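Local structure of extracellular solute-binding protein, family 5 (Chelativorans sp., 6WM6) at residues 83-88 against 93-98; 87-92 against 552-557; 262-267 against 285-290; 349-352 against 357-360; 365-370 against 523-528. The protein binds EDTA and other aminopolycarboxylates in the periplasm, probably as the solute receptor of an ABC transporter. All coordinates share one frame; numbering follows the deposited sequence.

Contact 1: residues 83-88 against 93-98. With EDO (1,2-ethanediol), chain F; EDO (1,2-ethanediol), chain K.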
# COMPACT_ATOMS: atom_id res chain seq x y z
N SER A 83 -5.00 2.97 16.77
CA SER A 83 -5.52 3.55 15.53
C SER A 83 -6.97 3.97 15.75
O SER A 83 -7.75 3.23 16.34
CB SER A 83 -5.49 2.53 14.37
OG SER A 83 -4.18 2.00 14.17
N ALA A 84 -7.37 5.13 15.19
CA ALA A 84 -8.77 5.52 15.28
C ALA A 84 -9.66 4.58 14.47
O ALA A 84 -10.71 4.14 14.96
CB ALA A 84 -8.95 6.98 14.83
N PHE A 85 -9.28 4.30 13.21
CA PHE A 85 -9.94 3.35 12.35
C PHE A 85 -8.90 2.41 11.79
O PHE A 85 -7.72 2.73 11.73
CB PHE A 85 -10.64 4.04 11.15
CG PHE A 85 -11.81 4.92 11.53
CD1 PHE A 85 -11.61 6.18 12.08
CD2 PHE A 85 -13.10 4.49 11.31
CE1 PHE A 85 -12.70 6.99 12.43
CE2 PHE A 85 -14.19 5.30 11.66
CZ PHE A 85 -13.98 6.54 12.23
N MET A 86 -9.35 1.22 11.36
CA MET A 86 -8.46 0.21 10.80
C MET A 86 -9.07 -0.38 9.54
O MET A 86 -10.28 -0.67 9.48
CB MET A 86 -8.21 -0.88 11.82
CG MET A 86 -7.27 -1.99 11.36
SD MET A 86 -5.69 -1.39 10.71
CE MET A 86 -5.21 -0.22 11.99
N VAL A 87 -8.23 -0.55 8.53
CA VAL A 87 -8.66 -1.16 7.27
C VAL A 87 -8.84 -2.65 7.45
O VAL A 87 -7.95 -3.33 7.99
CB VAL A 87 -7.65 -0.86 6.16
CG1 VAL A 87 -8.22 -1.33 4.82
CG2 VAL A 87 -7.31 0.64 6.09
N GLN A 88 -9.97 -3.15 7.01
CA GLN A 88 -10.40 -4.53 7.17
C GLN A 88 -10.22 -5.30 5.86
O GLN A 88 -10.02 -4.71 4.79
CB GLN A 88 -11.89 -4.58 7.55
CG GLN A 88 -12.26 -3.75 8.76
CD GLN A 88 -11.58 -4.25 10.00
OE1 GLN A 88 -11.86 -5.38 10.46
NE2 GLN A 88 -10.68 -3.47 10.55
N LEU A 93 -13.24 0.63 6.33
CA LEU A 93 -12.67 1.16 7.56
C LEU A 93 -13.59 0.86 8.72
O LEU A 93 -14.79 1.13 8.65
CB LEU A 93 -12.49 2.68 7.44
CG LEU A 93 -11.33 3.13 6.59
CD1 LEU A 93 -11.40 4.63 6.30
CD2 LEU A 93 -10.00 2.81 7.24
N LYS A 94 -13.04 0.28 9.77
CA LYS A 94 -13.80 -0.04 10.98
C LYS A 94 -13.27 0.80 12.13
O LYS A 94 -12.07 0.77 12.44
CB LYS A 94 -13.66 -1.53 11.33
CG LYS A 94 -14.46 -1.93 12.56
CD LYS A 94 -14.13 -3.37 12.98
CE LYS A 94 -14.88 -3.78 14.23
NZ LYS A 94 -14.92 -5.27 14.37
N MET A 95 -14.16 1.53 12.78
CA MET A 95 -13.77 2.30 13.95
C MET A 95 -13.27 1.35 15.04
O MET A 95 -13.87 0.30 15.29
CB MET A 95 -14.98 3.06 14.49
CG MET A 95 -14.58 4.08 15.52
SD MET A 95 -15.96 4.92 16.35
CE MET A 95 -16.45 3.61 17.46
N ASN A 96 -12.18 1.75 15.69
CA ASN A 96 -11.56 0.97 16.76
C ASN A 96 -12.34 1.21 18.04
O ASN A 96 -12.16 2.23 18.72
CB ASN A 96 -10.11 1.40 16.89
CG ASN A 96 -9.41 0.76 18.05
OD1 ASN A 96 -9.98 -0.06 18.76
ND2 ASN A 96 -8.16 1.09 18.22
N THR A 97 -13.18 0.26 18.42
CA THR A 97 -14.00 0.37 19.62
C THR A 97 -13.25 0.05 20.89
O THR A 97 -13.81 0.21 21.98
CB THR A 97 -15.25 -0.52 19.50
OG1 THR A 97 -14.89 -1.83 19.13
CG2 THR A 97 -16.20 0.04 18.45
N ASP A 98 -12.03 -0.45 20.80
CA ASP A 98 -11.18 -0.55 21.99
C ASP A 98 -10.69 0.83 22.41
O ASP A 98 -10.64 1.14 23.61
CB ASP A 98 -10.00 -1.48 21.73
CG ASP A 98 -10.44 -2.95 21.55
OD1 ASP A 98 -11.45 -3.33 22.16
OD2 ASP A 98 -9.71 -3.67 20.84
C1 EDO F . -11.52 -4.35 17.81
O1 EDO F . -12.11 -5.01 16.68
C2 EDO F . -11.57 -2.84 17.63
O2 EDO F . -12.61 -2.48 16.73
C1 EDO K . -17.93 -3.33 18.02
O1 EDO K . -16.55 -3.54 17.63
C2 EDO K . -18.11 -3.66 19.50
O2 EDO K . -17.86 -5.05 19.73
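The Phe85 ring leans on Met95, its CE2 3.7 Å from Met95 CB, while Met95 CG stands over one ring face near the rim. A chi1 of -67° sets Phe85 CG opposite its own carbonyl carbon and swings the ring across to strand 93-95. Farther along Met95, SD makes an oblique Met-aromatic contact, 5.5 Å from the centroid of the Phe85 ring. Beside this pair Val87 CG2 meets Leu93 CD2 at 3.6 Å. The strands form a small antiparallel beta hairpin in which Met86 and Lys94 are the hydrogen-bonded pair, Lys94 N reaching Met86 O at 2.9 Å; Phe85 and Met95 also pack on Ala103 of strand 100-108. Across the hairpin's other face, Gln88 bends at chi2 (-63°) and lays its amide against Lys94 CB. Its NE2 gives Met86 O a nearly straight bond of 3.0 Å from above the carbonyl plane, opposite the face used by Lys94 N, and two donors thus grip one oxygen. Lys94 is extended, and its end leads away past two ethanediols, probably from the crystallisation liquor. Past the strand ends Asn96 takes over: ND2 donates to Ser83 O at 2.9 Å within the carbonyl plane, and Asn96 N bonds Ala84 O.

Contact 2: residues 87-92 against 552-557. With EDO (1,2-ethanediol), chain G.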
# COMPACT_ATOMS: atom_id res chain seq x y z
N VAL A 87 -8.23 -0.55 8.53
CA VAL A 87 -8.66 -1.16 7.27
C VAL A 87 -8.84 -2.65 7.45
O VAL A 87 -7.95 -3.33 7.99
CB VAL A 87 -7.65 -0.86 6.16
CG1 VAL A 87 -8.22 -1.33 4.82
CG2 VAL A 87 -7.31 0.64 6.09
N GLN A 88 -9.97 -3.15 7.01
CA GLN A 88 -10.40 -4.53 7.17
C GLN A 88 -10.22 -5.30 5.86
O GLN A 88 -10.02 -4.71 4.79
CB GLN A 88 -11.89 -4.58 7.55
CG GLN A 88 -12.26 -3.75 8.76
CD GLN A 88 -11.58 -4.25 10.00
OE1 GLN A 88 -11.86 -5.38 10.46
NE2 GLN A 88 -10.68 -3.47 10.55
N PRO A 89 -10.36 -6.63 5.90
CA PRO A 89 -10.07 -7.41 4.68
C PRO A 89 -10.98 -7.12 3.52
O PRO A 89 -10.56 -7.34 2.37
CB PRO A 89 -10.15 -8.87 5.16
CG PRO A 89 -9.69 -8.79 6.60
CD PRO A 89 -10.28 -7.48 7.12
N ASP A 90 -12.21 -6.66 3.78
CA ASP A 90 -13.12 -6.25 2.71
C ASP A 90 -12.88 -4.82 2.24
O ASP A 90 -13.68 -4.31 1.45
CB ASP A 90 -14.57 -6.46 3.16
CG ASP A 90 -14.95 -5.66 4.38
OD1 ASP A 90 -14.14 -4.87 4.90
OD2 ASP A 90 -16.12 -5.81 4.84
N PHE A 91 -11.79 -4.20 2.67
CA PHE A 91 -11.33 -2.86 2.26
C PHE A 91 -12.20 -1.75 2.83
O PHE A 91 -12.16 -0.61 2.34
CB PHE A 91 -11.16 -2.74 0.74
CG PHE A 91 -10.02 -1.85 0.30
CD1 PHE A 91 -8.80 -1.82 0.96
CD2 PHE A 91 -10.15 -1.08 -0.82
CE1 PHE A 91 -7.74 -1.02 0.50
CE2 PHE A 91 -9.10 -0.28 -1.28
CZ PHE A 91 -7.92 -0.25 -0.62
N THR A 92 -12.95 -2.02 3.89
CA THR A 92 -13.70 -1.01 4.62
C THR A 92 -12.87 -0.54 5.81
O THR A 92 -11.93 -1.19 6.25
CB THR A 92 -15.05 -1.51 5.09
OG1 THR A 92 -14.90 -2.56 6.04
CG2 THR A 92 -15.90 -2.02 3.92
N PRO A 552 -1.87 -8.28 7.40
CA PRO A 552 -2.38 -9.30 8.33
C PRO A 552 -2.25 -8.97 9.79
O PRO A 552 -3.00 -9.54 10.60
CB PRO A 552 -1.58 -10.56 7.97
CG PRO A 552 -1.06 -10.32 6.59
CD PRO A 552 -0.91 -8.82 6.41
N ALA A 553 -1.34 -8.10 10.19
CA ALA A 553 -1.19 -7.74 11.59
C ALA A 553 -2.21 -6.72 12.07
O ALA A 553 -2.07 -6.19 13.18
CB ALA A 553 0.24 -7.28 11.89
N TYR A 554 -3.27 -6.51 11.32
CA TYR A 554 -4.33 -5.59 11.76
C TYR A 554 -5.06 -6.04 13.01
O TYR A 554 -5.70 -5.20 13.66
CB TYR A 554 -5.36 -5.36 10.64
CG TYR A 554 -6.41 -6.44 10.47
CD1 TYR A 554 -6.09 -7.72 10.06
CD2 TYR A 554 -7.76 -6.14 10.71
CE1 TYR A 554 -7.07 -8.70 9.91
CE2 TYR A 554 -8.75 -7.13 10.55
CZ TYR A 554 -8.38 -8.39 10.14
OH TYR A 554 -9.34 -9.37 9.99
N ASN A 555 -4.99 -7.33 13.37
CA ASN A 555 -5.81 -7.86 14.48
C ASN A 555 -5.01 -8.78 15.40
O ASN A 555 -5.52 -9.80 15.86
CB ASN A 555 -7.04 -8.60 13.96
CG ASN A 555 -6.69 -9.90 13.32
OD1 ASN A 555 -5.60 -10.04 12.76
ND2 ASN A 555 -7.59 -10.87 13.37
N THR A 556 -3.76 -8.43 15.72
CA THR A 556 -2.93 -9.33 16.51
C THR A 556 -3.49 -9.60 17.91
O THR A 556 -3.16 -10.63 18.49
CB THR A 556 -1.46 -8.87 16.66
OG1 THR A 556 -1.37 -7.65 17.42
CG2 THR A 556 -0.78 -8.73 15.30
N ALA A 557 -4.34 -8.72 18.45
CA ALA A 557 -4.97 -9.03 19.73
C ALA A 557 -5.71 -10.35 19.69
O ALA A 557 -5.91 -10.97 20.75
CB ALA A 557 -5.94 -7.93 20.14
C1 EDO G . -3.45 -4.66 16.04
O1 EDO G . -2.46 -5.66 15.77
C2 EDO G . -4.09 -4.90 17.41
O2 EDO G . -4.96 -6.07 17.42
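Val87 and Tyr554 bring their backbones to 7.7 Å, CA to CA, leaving most of the contact to side chains. Residues 88-91 make a type I turn closed by Phe91 N to Gln88 O at 2.8 Å; Phe91 takes left-handed backbone angles, and Gln88 N then bonds Thr92 O. Asp90 OD1 stiffens the loop as an Asx turn, receiving Thr92 N and Thr92 OG1 from the same face of its carboxylate. The facing segment is a loop running into a 3-10 turn at Thr556, where an ethanediol, probably from the crystallisation liquor, joins Ala553 O to Thr556 and Ala557 N. Between the segments Tyr554 does the touching. With CG wedged between backbone N and carbonyl carbon (chi1 81°), its ring projects toward the turn and has Asn555 CB over the centre of one face. Pro89 crosses it at about a right angle, CD lying 3.7 Å from Tyr554 CZ and CG 3.5 Å from Tyr554 OH. Gln88 OE1 comes to the ring edge, 3.6 Å from Tyr554 CE2, with amide and ring planes 70° apart, while Gln88 NE2 donates to Met86 O. Tyr554 OH accepts a hydrogen bond from Arg544 NH1. A type I turn whose last residue is left-handed, with Gln88 N bonded to Thr92 O, is the type I plus G1 bulge closure of a beta hairpin, here resting on a tyrosine from near the C terminus.

Contact 3: residues 262-267 against 285-290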
# COMPACT_ATOMS: atom_id res chain seq x y z
N GLN A 262 14.01 -17.44 0.81
CA GLN A 262 14.31 -18.41 1.86
C GLN A 262 13.21 -18.51 2.91
O GLN A 262 13.37 -19.23 3.90
CB GLN A 262 15.63 -18.03 2.55
CG GLN A 262 16.83 -18.04 1.63
CD GLN A 262 18.08 -17.51 2.30
OE1 GLN A 262 18.03 -16.97 3.40
NE2 GLN A 262 19.22 -17.67 1.63
N GLN A 263 12.09 -17.81 2.72
CA GLN A 263 11.07 -17.77 3.77
C GLN A 263 10.29 -19.08 3.84
O GLN A 263 9.96 -19.54 4.95
CB GLN A 263 10.16 -16.56 3.56
CG GLN A 263 10.92 -15.24 3.79
CD GLN A 263 10.05 -14.01 3.96
OE1 GLN A 263 10.58 -12.91 4.18
NE2 GLN A 263 8.75 -14.16 3.86
N LEU A 264 10.02 -19.73 2.71
CA LEU A 264 9.30 -20.99 2.77
C LEU A 264 10.14 -22.08 3.43
O LEU A 264 9.62 -22.90 4.19
CB LEU A 264 8.84 -21.40 1.37
CG LEU A 264 7.73 -22.44 1.26
CD1 LEU A 264 6.52 -22.14 2.12
CD2 LEU A 264 7.30 -22.53 -0.21
N THR A 265 11.45 -22.07 3.19
CA THR A 265 12.33 -23.02 3.87
C THR A 265 12.30 -22.81 5.39
O THR A 265 12.24 -23.77 6.16
CB THR A 265 13.75 -22.90 3.33
OG1 THR A 265 13.77 -23.29 1.95
CG2 THR A 265 14.72 -23.78 4.12
N ALA A 266 12.33 -21.55 5.82
CA ALA A 266 12.28 -21.25 7.25
C ALA A 266 10.97 -21.73 7.87
O ALA A 266 10.94 -22.19 9.03
CB ALA A 266 12.46 -19.75 7.47
N LEU A 267 9.85 -21.60 7.14
CA LEU A 267 8.57 -22.08 7.64
C LEU A 267 8.59 -23.60 7.79
O LEU A 267 8.16 -24.15 8.82
CB LEU A 267 7.45 -21.61 6.70
CG LEU A 267 6.05 -22.03 7.05
CD1 LEU A 267 5.53 -21.40 8.31
CD2 LEU A 267 5.11 -21.67 5.86
N VAL A 285 3.42 -21.44 -4.82
CA VAL A 285 2.11 -21.96 -4.45
C VAL A 285 2.12 -23.48 -4.43
O VAL A 285 1.58 -24.11 -3.51
CB VAL A 285 1.04 -21.42 -5.42
CG1 VAL A 285 -0.31 -22.07 -5.13
CG2 VAL A 285 0.95 -19.91 -5.31
N GLU A 286 2.72 -24.09 -5.44
CA GLU A 286 2.75 -25.55 -5.50
C GLU A 286 3.54 -26.12 -4.34
O GLU A 286 3.14 -27.11 -3.72
CB GLU A 286 3.32 -26.00 -6.85
CG GLU A 286 2.39 -25.73 -8.03
CD GLU A 286 3.03 -26.01 -9.37
OE1 GLU A 286 4.26 -26.23 -9.42
OE2 GLU A 286 2.31 -26.01 -10.39
N GLN A 287 4.66 -25.47 -4.00
CA GLN A 287 5.45 -25.94 -2.87
C GLN A 287 4.67 -25.84 -1.56
O GLN A 287 4.64 -26.78 -0.76
CB GLN A 287 6.75 -25.14 -2.79
CG GLN A 287 7.74 -25.70 -1.79
CD GLN A 287 9.15 -25.21 -2.04
OE1 GLN A 287 9.41 -24.49 -3.00
NE2 GLN A 287 10.07 -25.62 -1.17
N ALA A 288 4.01 -24.70 -1.33
CA ALA A 288 3.23 -24.55 -0.11
C ALA A 288 2.10 -25.57 -0.03
O ALA A 288 1.85 -26.16 1.04
CB ALA A 288 2.64 -23.13 -0.06
N ALA A 289 1.41 -25.80 -1.15
CA ALA A 289 0.36 -26.82 -1.17
C ALA A 289 0.90 -28.21 -0.83
O ALA A 289 0.20 -28.99 -0.18
CB ALA A 289 -0.31 -26.84 -2.54
N GLY A 290 2.12 -28.50 -1.22
CA GLY A 290 2.73 -29.78 -0.91
C GLY A 290 3.10 -29.97 0.54
O GLY A 290 3.40 -31.11 0.93
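Leu264, in the first turn of helix 263-268, reaches across to Gln287 and Ala288 of helix 282-290. Two residues before it, Gln262 lends its carbonyl to the opening turn, Ala266 N binding Gln262 O at 3.2 Å. Leu264 then carries the contact through one methyl. Its CG lies trans to the backbone N (chi1 -162°) and CD2 trans to CA, and the side chain is therefore stretched outward with CD2 at its end. That methyl sits alongside the aliphatic part of Gln287, 3.6 Å from Gln287 CG and 3.7 Å from Gln287 CD. Gln287 is itself extended, and the two side chains slide past one another in opposite directions, methyl beside methylenes. The same CD2 comes within 4.1 Å of Ala288 N, close to the backbone of the second helix, where Leu264 and Ala288 are 7.6 Å apart, CA to CA, a spacing consistent with the small side chain of Ala288. The helices lie as neighbours on the mixed sheet that includes strands 274-275, 296-299 and 524-537: Ile535 of the last strand touches both Leu264 and Ala288, and Ile275 also packs on Leu264. Farther along, Ala266 turns to Ile257 of a loop. One turn after Leu264, Leu267 also directs its CB toward the second helix but packs on Ile535 and on Ile296 of strand 296-299.

Contact 4: residues 349-352 against 357-360. With EDO (1,2-ethanediol), chain E.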
# COMPACT_ATOMS: atom_id res chain seq x y z
N PRO A 349 -8.52 -10.70 -12.30
CA PRO A 349 -9.05 -9.59 -13.08
C PRO A 349 -7.97 -8.73 -13.72
O PRO A 349 -6.95 -8.41 -13.10
CB PRO A 349 -9.84 -8.78 -12.04
CG PRO A 349 -9.16 -9.07 -10.75
CD PRO A 349 -8.67 -10.50 -10.84
N HIS A 350 -8.21 -8.33 -14.95
CA HIS A 350 -7.51 -7.19 -15.54
C HIS A 350 -7.82 -5.94 -14.72
O HIS A 350 -8.89 -5.80 -14.13
CB HIS A 350 -8.01 -6.93 -16.95
CG HIS A 350 -7.58 -7.94 -17.96
ND1 HIS A 350 -6.27 -8.07 -18.38
CD2 HIS A 350 -8.30 -8.85 -18.67
CE1 HIS A 350 -6.21 -9.02 -19.30
NE2 HIS A 350 -7.42 -9.53 -19.48
N MET A 351 -6.87 -5.01 -14.70
CA MET A 351 -7.12 -3.68 -14.15
C MET A 351 -6.96 -2.67 -15.28
O MET A 351 -5.85 -2.49 -15.81
CB MET A 351 -6.19 -3.36 -13.00
CG MET A 351 -6.53 -2.02 -12.37
SD MET A 351 -5.66 -1.87 -10.79
CE MET A 351 -5.80 -0.09 -10.53
N GLY A 352 -8.06 -2.04 -15.67
CA GLY A 352 -8.06 -1.11 -16.78
C GLY A 352 -8.29 0.33 -16.39
O GLY A 352 -8.70 1.14 -17.21
N LEU A 357 -9.36 0.19 -8.25
CA LEU A 357 -9.25 -1.26 -8.39
C LEU A 357 -10.55 -1.80 -8.98
O LEU A 357 -11.60 -1.14 -8.90
CB LEU A 357 -9.01 -1.90 -7.03
CG LEU A 357 -7.72 -1.52 -6.30
CD1 LEU A 357 -7.77 -2.07 -4.86
CD2 LEU A 357 -6.49 -2.03 -7.01
N PRO A 358 -10.52 -3.02 -9.53
CA PRO A 358 -11.73 -3.56 -10.18
C PRO A 358 -12.93 -3.66 -9.26
O PRO A 358 -14.07 -3.66 -9.77
CB PRO A 358 -11.27 -4.94 -10.67
CG PRO A 358 -9.81 -4.72 -10.98
CD PRO A 358 -9.32 -3.82 -9.86
N ASN A 359 -12.75 -3.73 -7.95
CA ASN A 359 -13.86 -3.83 -7.02
C ASN A 359 -14.31 -2.50 -6.43
O ASN A 359 -15.25 -2.48 -5.63
CB ASN A 359 -13.55 -4.81 -5.88
CG ASN A 359 -12.41 -4.34 -5.02
OD1 ASN A 359 -11.34 -4.00 -5.52
ND2 ASN A 359 -12.62 -4.36 -3.70
N GLN A 360 -13.67 -1.39 -6.77
CA GLN A 360 -14.03 -0.09 -6.21
C GLN A 360 -15.05 0.63 -7.06
O GLN A 360 -15.04 0.55 -8.30
CB GLN A 360 -12.79 0.77 -6.03
CG GLN A 360 -11.89 0.33 -4.88
CD GLN A 360 -10.68 1.19 -4.74
OE1 GLN A 360 -9.87 1.33 -5.68
NE2 GLN A 360 -10.50 1.78 -3.56
C1 EDO E . -9.19 -4.24 -2.39
O1 EDO E . -10.05 -5.34 -2.09
C2 EDO E . -7.74 -4.70 -2.22
O2 EDO E . -7.75 -5.58 -1.08
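Apolar packing joins Met351 and Pro349 to the Leu357-Pro358 corner. Met351 is stretched out, with CG trans to the backbone N (chi1 -176°) and the chain straight beyond it, which carries SD to 3.9 Å from Leu357 CD2; the methyl CE lies beside the same Leu357 branch. On the way Met351 CG passes Pro358 CD at 4.2 Å, the two side chains meeting at roughly a right angle. Pro349 CB touches the proline ring at Pro358 CG. A polar atom enters through the backbone, His350 O lying 3.5 Å from Pro358 CG. Hydrogen bonds run within 357-360, a type I turn: Gln360 N bonds Leu357 O at 3.0 Å, and Leu357 N gives a straight bond of 2.9 Å to a lone pair of Gln360 OE1, which also accepts from Gln463. Strands 305-311 and 524-537 of the large mixed sheet border both segments, Trp306 touching Met351 and Leu357, and Gln529 touching Pro349 and Pro358. An ethanediol, probably from the crystallisation liquor, rests against Leu357 CD1. With no hydrogen bond between the segments, their fit depends on the shapes of a thioether, a leucine branch and two prolines, while the turn keeps its form through its own bonds.

Contact 5: residues 365-370 against 523-528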
# COMPACT_ATOMS: atom_id res chain seq x y z
N ASP A 365 -13.10 -0.25 -17.47
CA ASP A 365 -11.95 -0.58 -18.32
C ASP A 365 -11.71 0.57 -19.31
O ASP A 365 -11.98 0.50 -20.51
CB ASP A 365 -12.12 -1.91 -19.02
CG ASP A 365 -10.87 -2.30 -19.81
OD1 ASP A 365 -9.85 -1.60 -19.64
OD2 ASP A 365 -10.93 -3.29 -20.57
N ARG A 366 -11.17 1.66 -18.77
CA ARG A 366 -10.82 2.83 -19.56
C ARG A 366 -9.60 2.58 -20.45
O ARG A 366 -9.46 3.20 -21.51
CB ARG A 366 -10.63 4.01 -18.62
CG ARG A 366 -11.95 4.33 -17.91
CD ARG A 366 -11.92 5.51 -16.89
NE ARG A 366 -13.29 5.66 -16.41
CZ ARG A 366 -13.74 5.28 -15.22
NH1 ARG A 366 -12.92 4.83 -14.29
NH2 ARG A 366 -15.03 5.38 -14.95
N ARG A 367 -8.74 1.65 -20.04
CA ARG A 367 -7.62 1.18 -20.85
C ARG A 367 -8.11 0.57 -22.16
O ARG A 367 -7.74 1.02 -23.26
CB ARG A 367 -6.86 0.15 -20.00
CG ARG A 367 -5.63 -0.48 -20.62
CD ARG A 367 -5.09 -1.59 -19.71
NE ARG A 367 -5.87 -2.81 -19.80
CZ ARG A 367 -5.52 -3.96 -19.27
NH1 ARG A 367 -4.42 -4.06 -18.56
NH2 ARG A 367 -6.27 -5.04 -19.46
N GLY A 368 -8.97 -0.44 -22.07
CA GLY A 368 -9.46 -1.10 -23.27
C GLY A 368 -10.36 -0.23 -24.11
O GLY A 368 -10.39 -0.38 -25.33
N ALA A 369 -11.08 0.70 -23.49
CA ALA A 369 -11.92 1.62 -24.23
C ALA A 369 -11.11 2.43 -25.24
O ALA A 369 -11.65 2.88 -26.25
CB ALA A 369 -12.65 2.56 -23.29
N ARG A 370 -9.83 2.61 -24.99
CA ARG A 370 -8.93 3.38 -25.85
C ARG A 370 -8.10 2.50 -26.75
O ARG A 370 -7.26 3.03 -27.49
CB ARG A 370 -8.03 4.25 -24.97
CG ARG A 370 -8.80 5.42 -24.38
CD ARG A 370 -8.18 6.00 -23.09
NE ARG A 370 -9.01 7.13 -22.67
CZ ARG A 370 -10.19 7.02 -22.08
NH1 ARG A 370 -10.66 5.84 -21.72
NH2 ARG A 370 -10.89 8.12 -21.84
N ALA A 523 0.43 7.89 -20.19
CA ALA A 523 1.69 7.82 -19.47
C ALA A 523 1.71 6.74 -18.39
O ALA A 523 2.76 6.51 -17.76
CB ALA A 523 2.05 9.18 -18.85
N LEU A 524 0.59 6.07 -18.16
CA LEU A 524 0.50 5.05 -17.11
C LEU A 524 -0.47 3.97 -17.57
O LEU A 524 -1.65 4.23 -17.82
CB LEU A 524 0.07 5.67 -15.78
CG LEU A 524 0.08 4.75 -14.57
CD1 LEU A 524 1.46 4.24 -14.29
CD2 LEU A 524 -0.47 5.52 -13.36
N PHE A 525 0.05 2.75 -17.72
CA PHE A 525 -0.70 1.60 -18.22
C PHE A 525 -0.92 0.60 -17.10
O PHE A 525 0.05 -0.02 -16.64
CB PHE A 525 0.12 0.96 -19.35
CG PHE A 525 -0.48 -0.28 -19.97
CD1 PHE A 525 -1.50 -0.19 -20.91
CD2 PHE A 525 0.03 -1.53 -19.68
CE1 PHE A 525 -2.00 -1.33 -21.52
CE2 PHE A 525 -0.50 -2.67 -20.26
CZ PHE A 525 -1.52 -2.57 -21.19
N PRO A 526 -2.14 0.47 -16.60
CA PRO A 526 -2.40 -0.50 -15.54
C PRO A 526 -2.44 -1.91 -16.10
O PRO A 526 -2.87 -2.12 -17.24
CB PRO A 526 -3.78 -0.08 -15.01
CG PRO A 526 -4.50 0.48 -16.25
CD PRO A 526 -3.38 1.10 -17.11
N ILE A 527 -2.01 -2.87 -15.28
CA ILE A 527 -1.90 -4.27 -15.71
C ILE A 527 -2.86 -5.14 -14.89
O ILE A 527 -3.96 -5.45 -15.35
CB ILE A 527 -0.43 -4.72 -15.68
CG1 ILE A 527 0.42 -3.84 -16.62
CG2 ILE A 527 -0.31 -6.18 -16.10
CD1 ILE A 527 1.92 -4.02 -16.49
N TYR A 528 -2.49 -5.54 -13.69
CA TYR A 528 -3.37 -6.31 -12.82
C TYR A 528 -2.79 -6.29 -11.41
O TYR A 528 -1.62 -5.96 -11.19
CB TYR A 528 -3.60 -7.74 -13.33
CG TYR A 528 -2.40 -8.63 -13.44
CD1 TYR A 528 -1.73 -9.07 -12.31
CD2 TYR A 528 -1.92 -9.06 -14.69
CE1 TYR A 528 -0.62 -9.91 -12.38
CE2 TYR A 528 -0.81 -9.88 -14.77
CZ TYR A 528 -0.17 -10.30 -13.63
OH TYR A 528 0.94 -11.13 -13.66
O HOH W 1 -3.84 -6.80 -17.75
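Arg367 spans the contact, crossing Phe525 at a slant and passing Pro526 before its guanidinium group bonds the strand. Its chain leaves trans to the backbone N and then bends at chi3 (77°), which brings NH1 to Pro526 O at 2.8 Å, at the edge of the guanidinium and close to its plane, with the donor tilted 25° from the carbonyl plane. NH1 also gives a bond of 2.9 Å to water 1, which donates in turn to Ile527 O at 2.8 Å; one nitrogen thus serves two successive carbonyls, the second through water. Phe525 supplies apolar cover for the methylenes, CE1 lying 3.6 Å from Arg367 CD. Ring and guanidinium planes are only 20° apart, but the nearest ring contact is with the methylene. Pro526 adds its CG, 4.1 Å from the same Arg367 CD. The strand, 524-537, belongs to the large mixed sheet of this solute-binding fold, and the arginine comes from the short, weakly bonded helix at about 366-369. Asp365 is that helix's N-cap, OD1 accepting from Gly368 N at 2.8 Å. Flanking arginines tie the helix to helix 504-521 rather than to the strand: Arg366 forms salt bridges with Asp515 and Glu516, and Arg370 with Glu516 and Asp520. Arg370 NH1 also reaches back to Arg366 O, in the plane of its own guanidinium.

Contacts 1 and 2 share Val87 and Gln88, their centres 9 Å apart, and Met86 CG touches Tyr554 CB at 3.9 Å; contact 1 pairs the strands of the hairpin whose turn takes part in contact 2. Contacts 4 and 5, centres 10 Å apart, are joined by backbone, Gly352 O lying 2.9 Å from Arg367 N and Met351 N 3.0 Å from Ile527 O, with both bonds probable. Phe91 links the two groups: its CE2 packs 3.4 Å from Gln360 NE2, joining contact 2 to contact 4. Contact 3 stands apart, its nearest atoms about 11 Å from contact 2 and about 12 Å from contact 5, though strand 524-537 serves both it and contact 5.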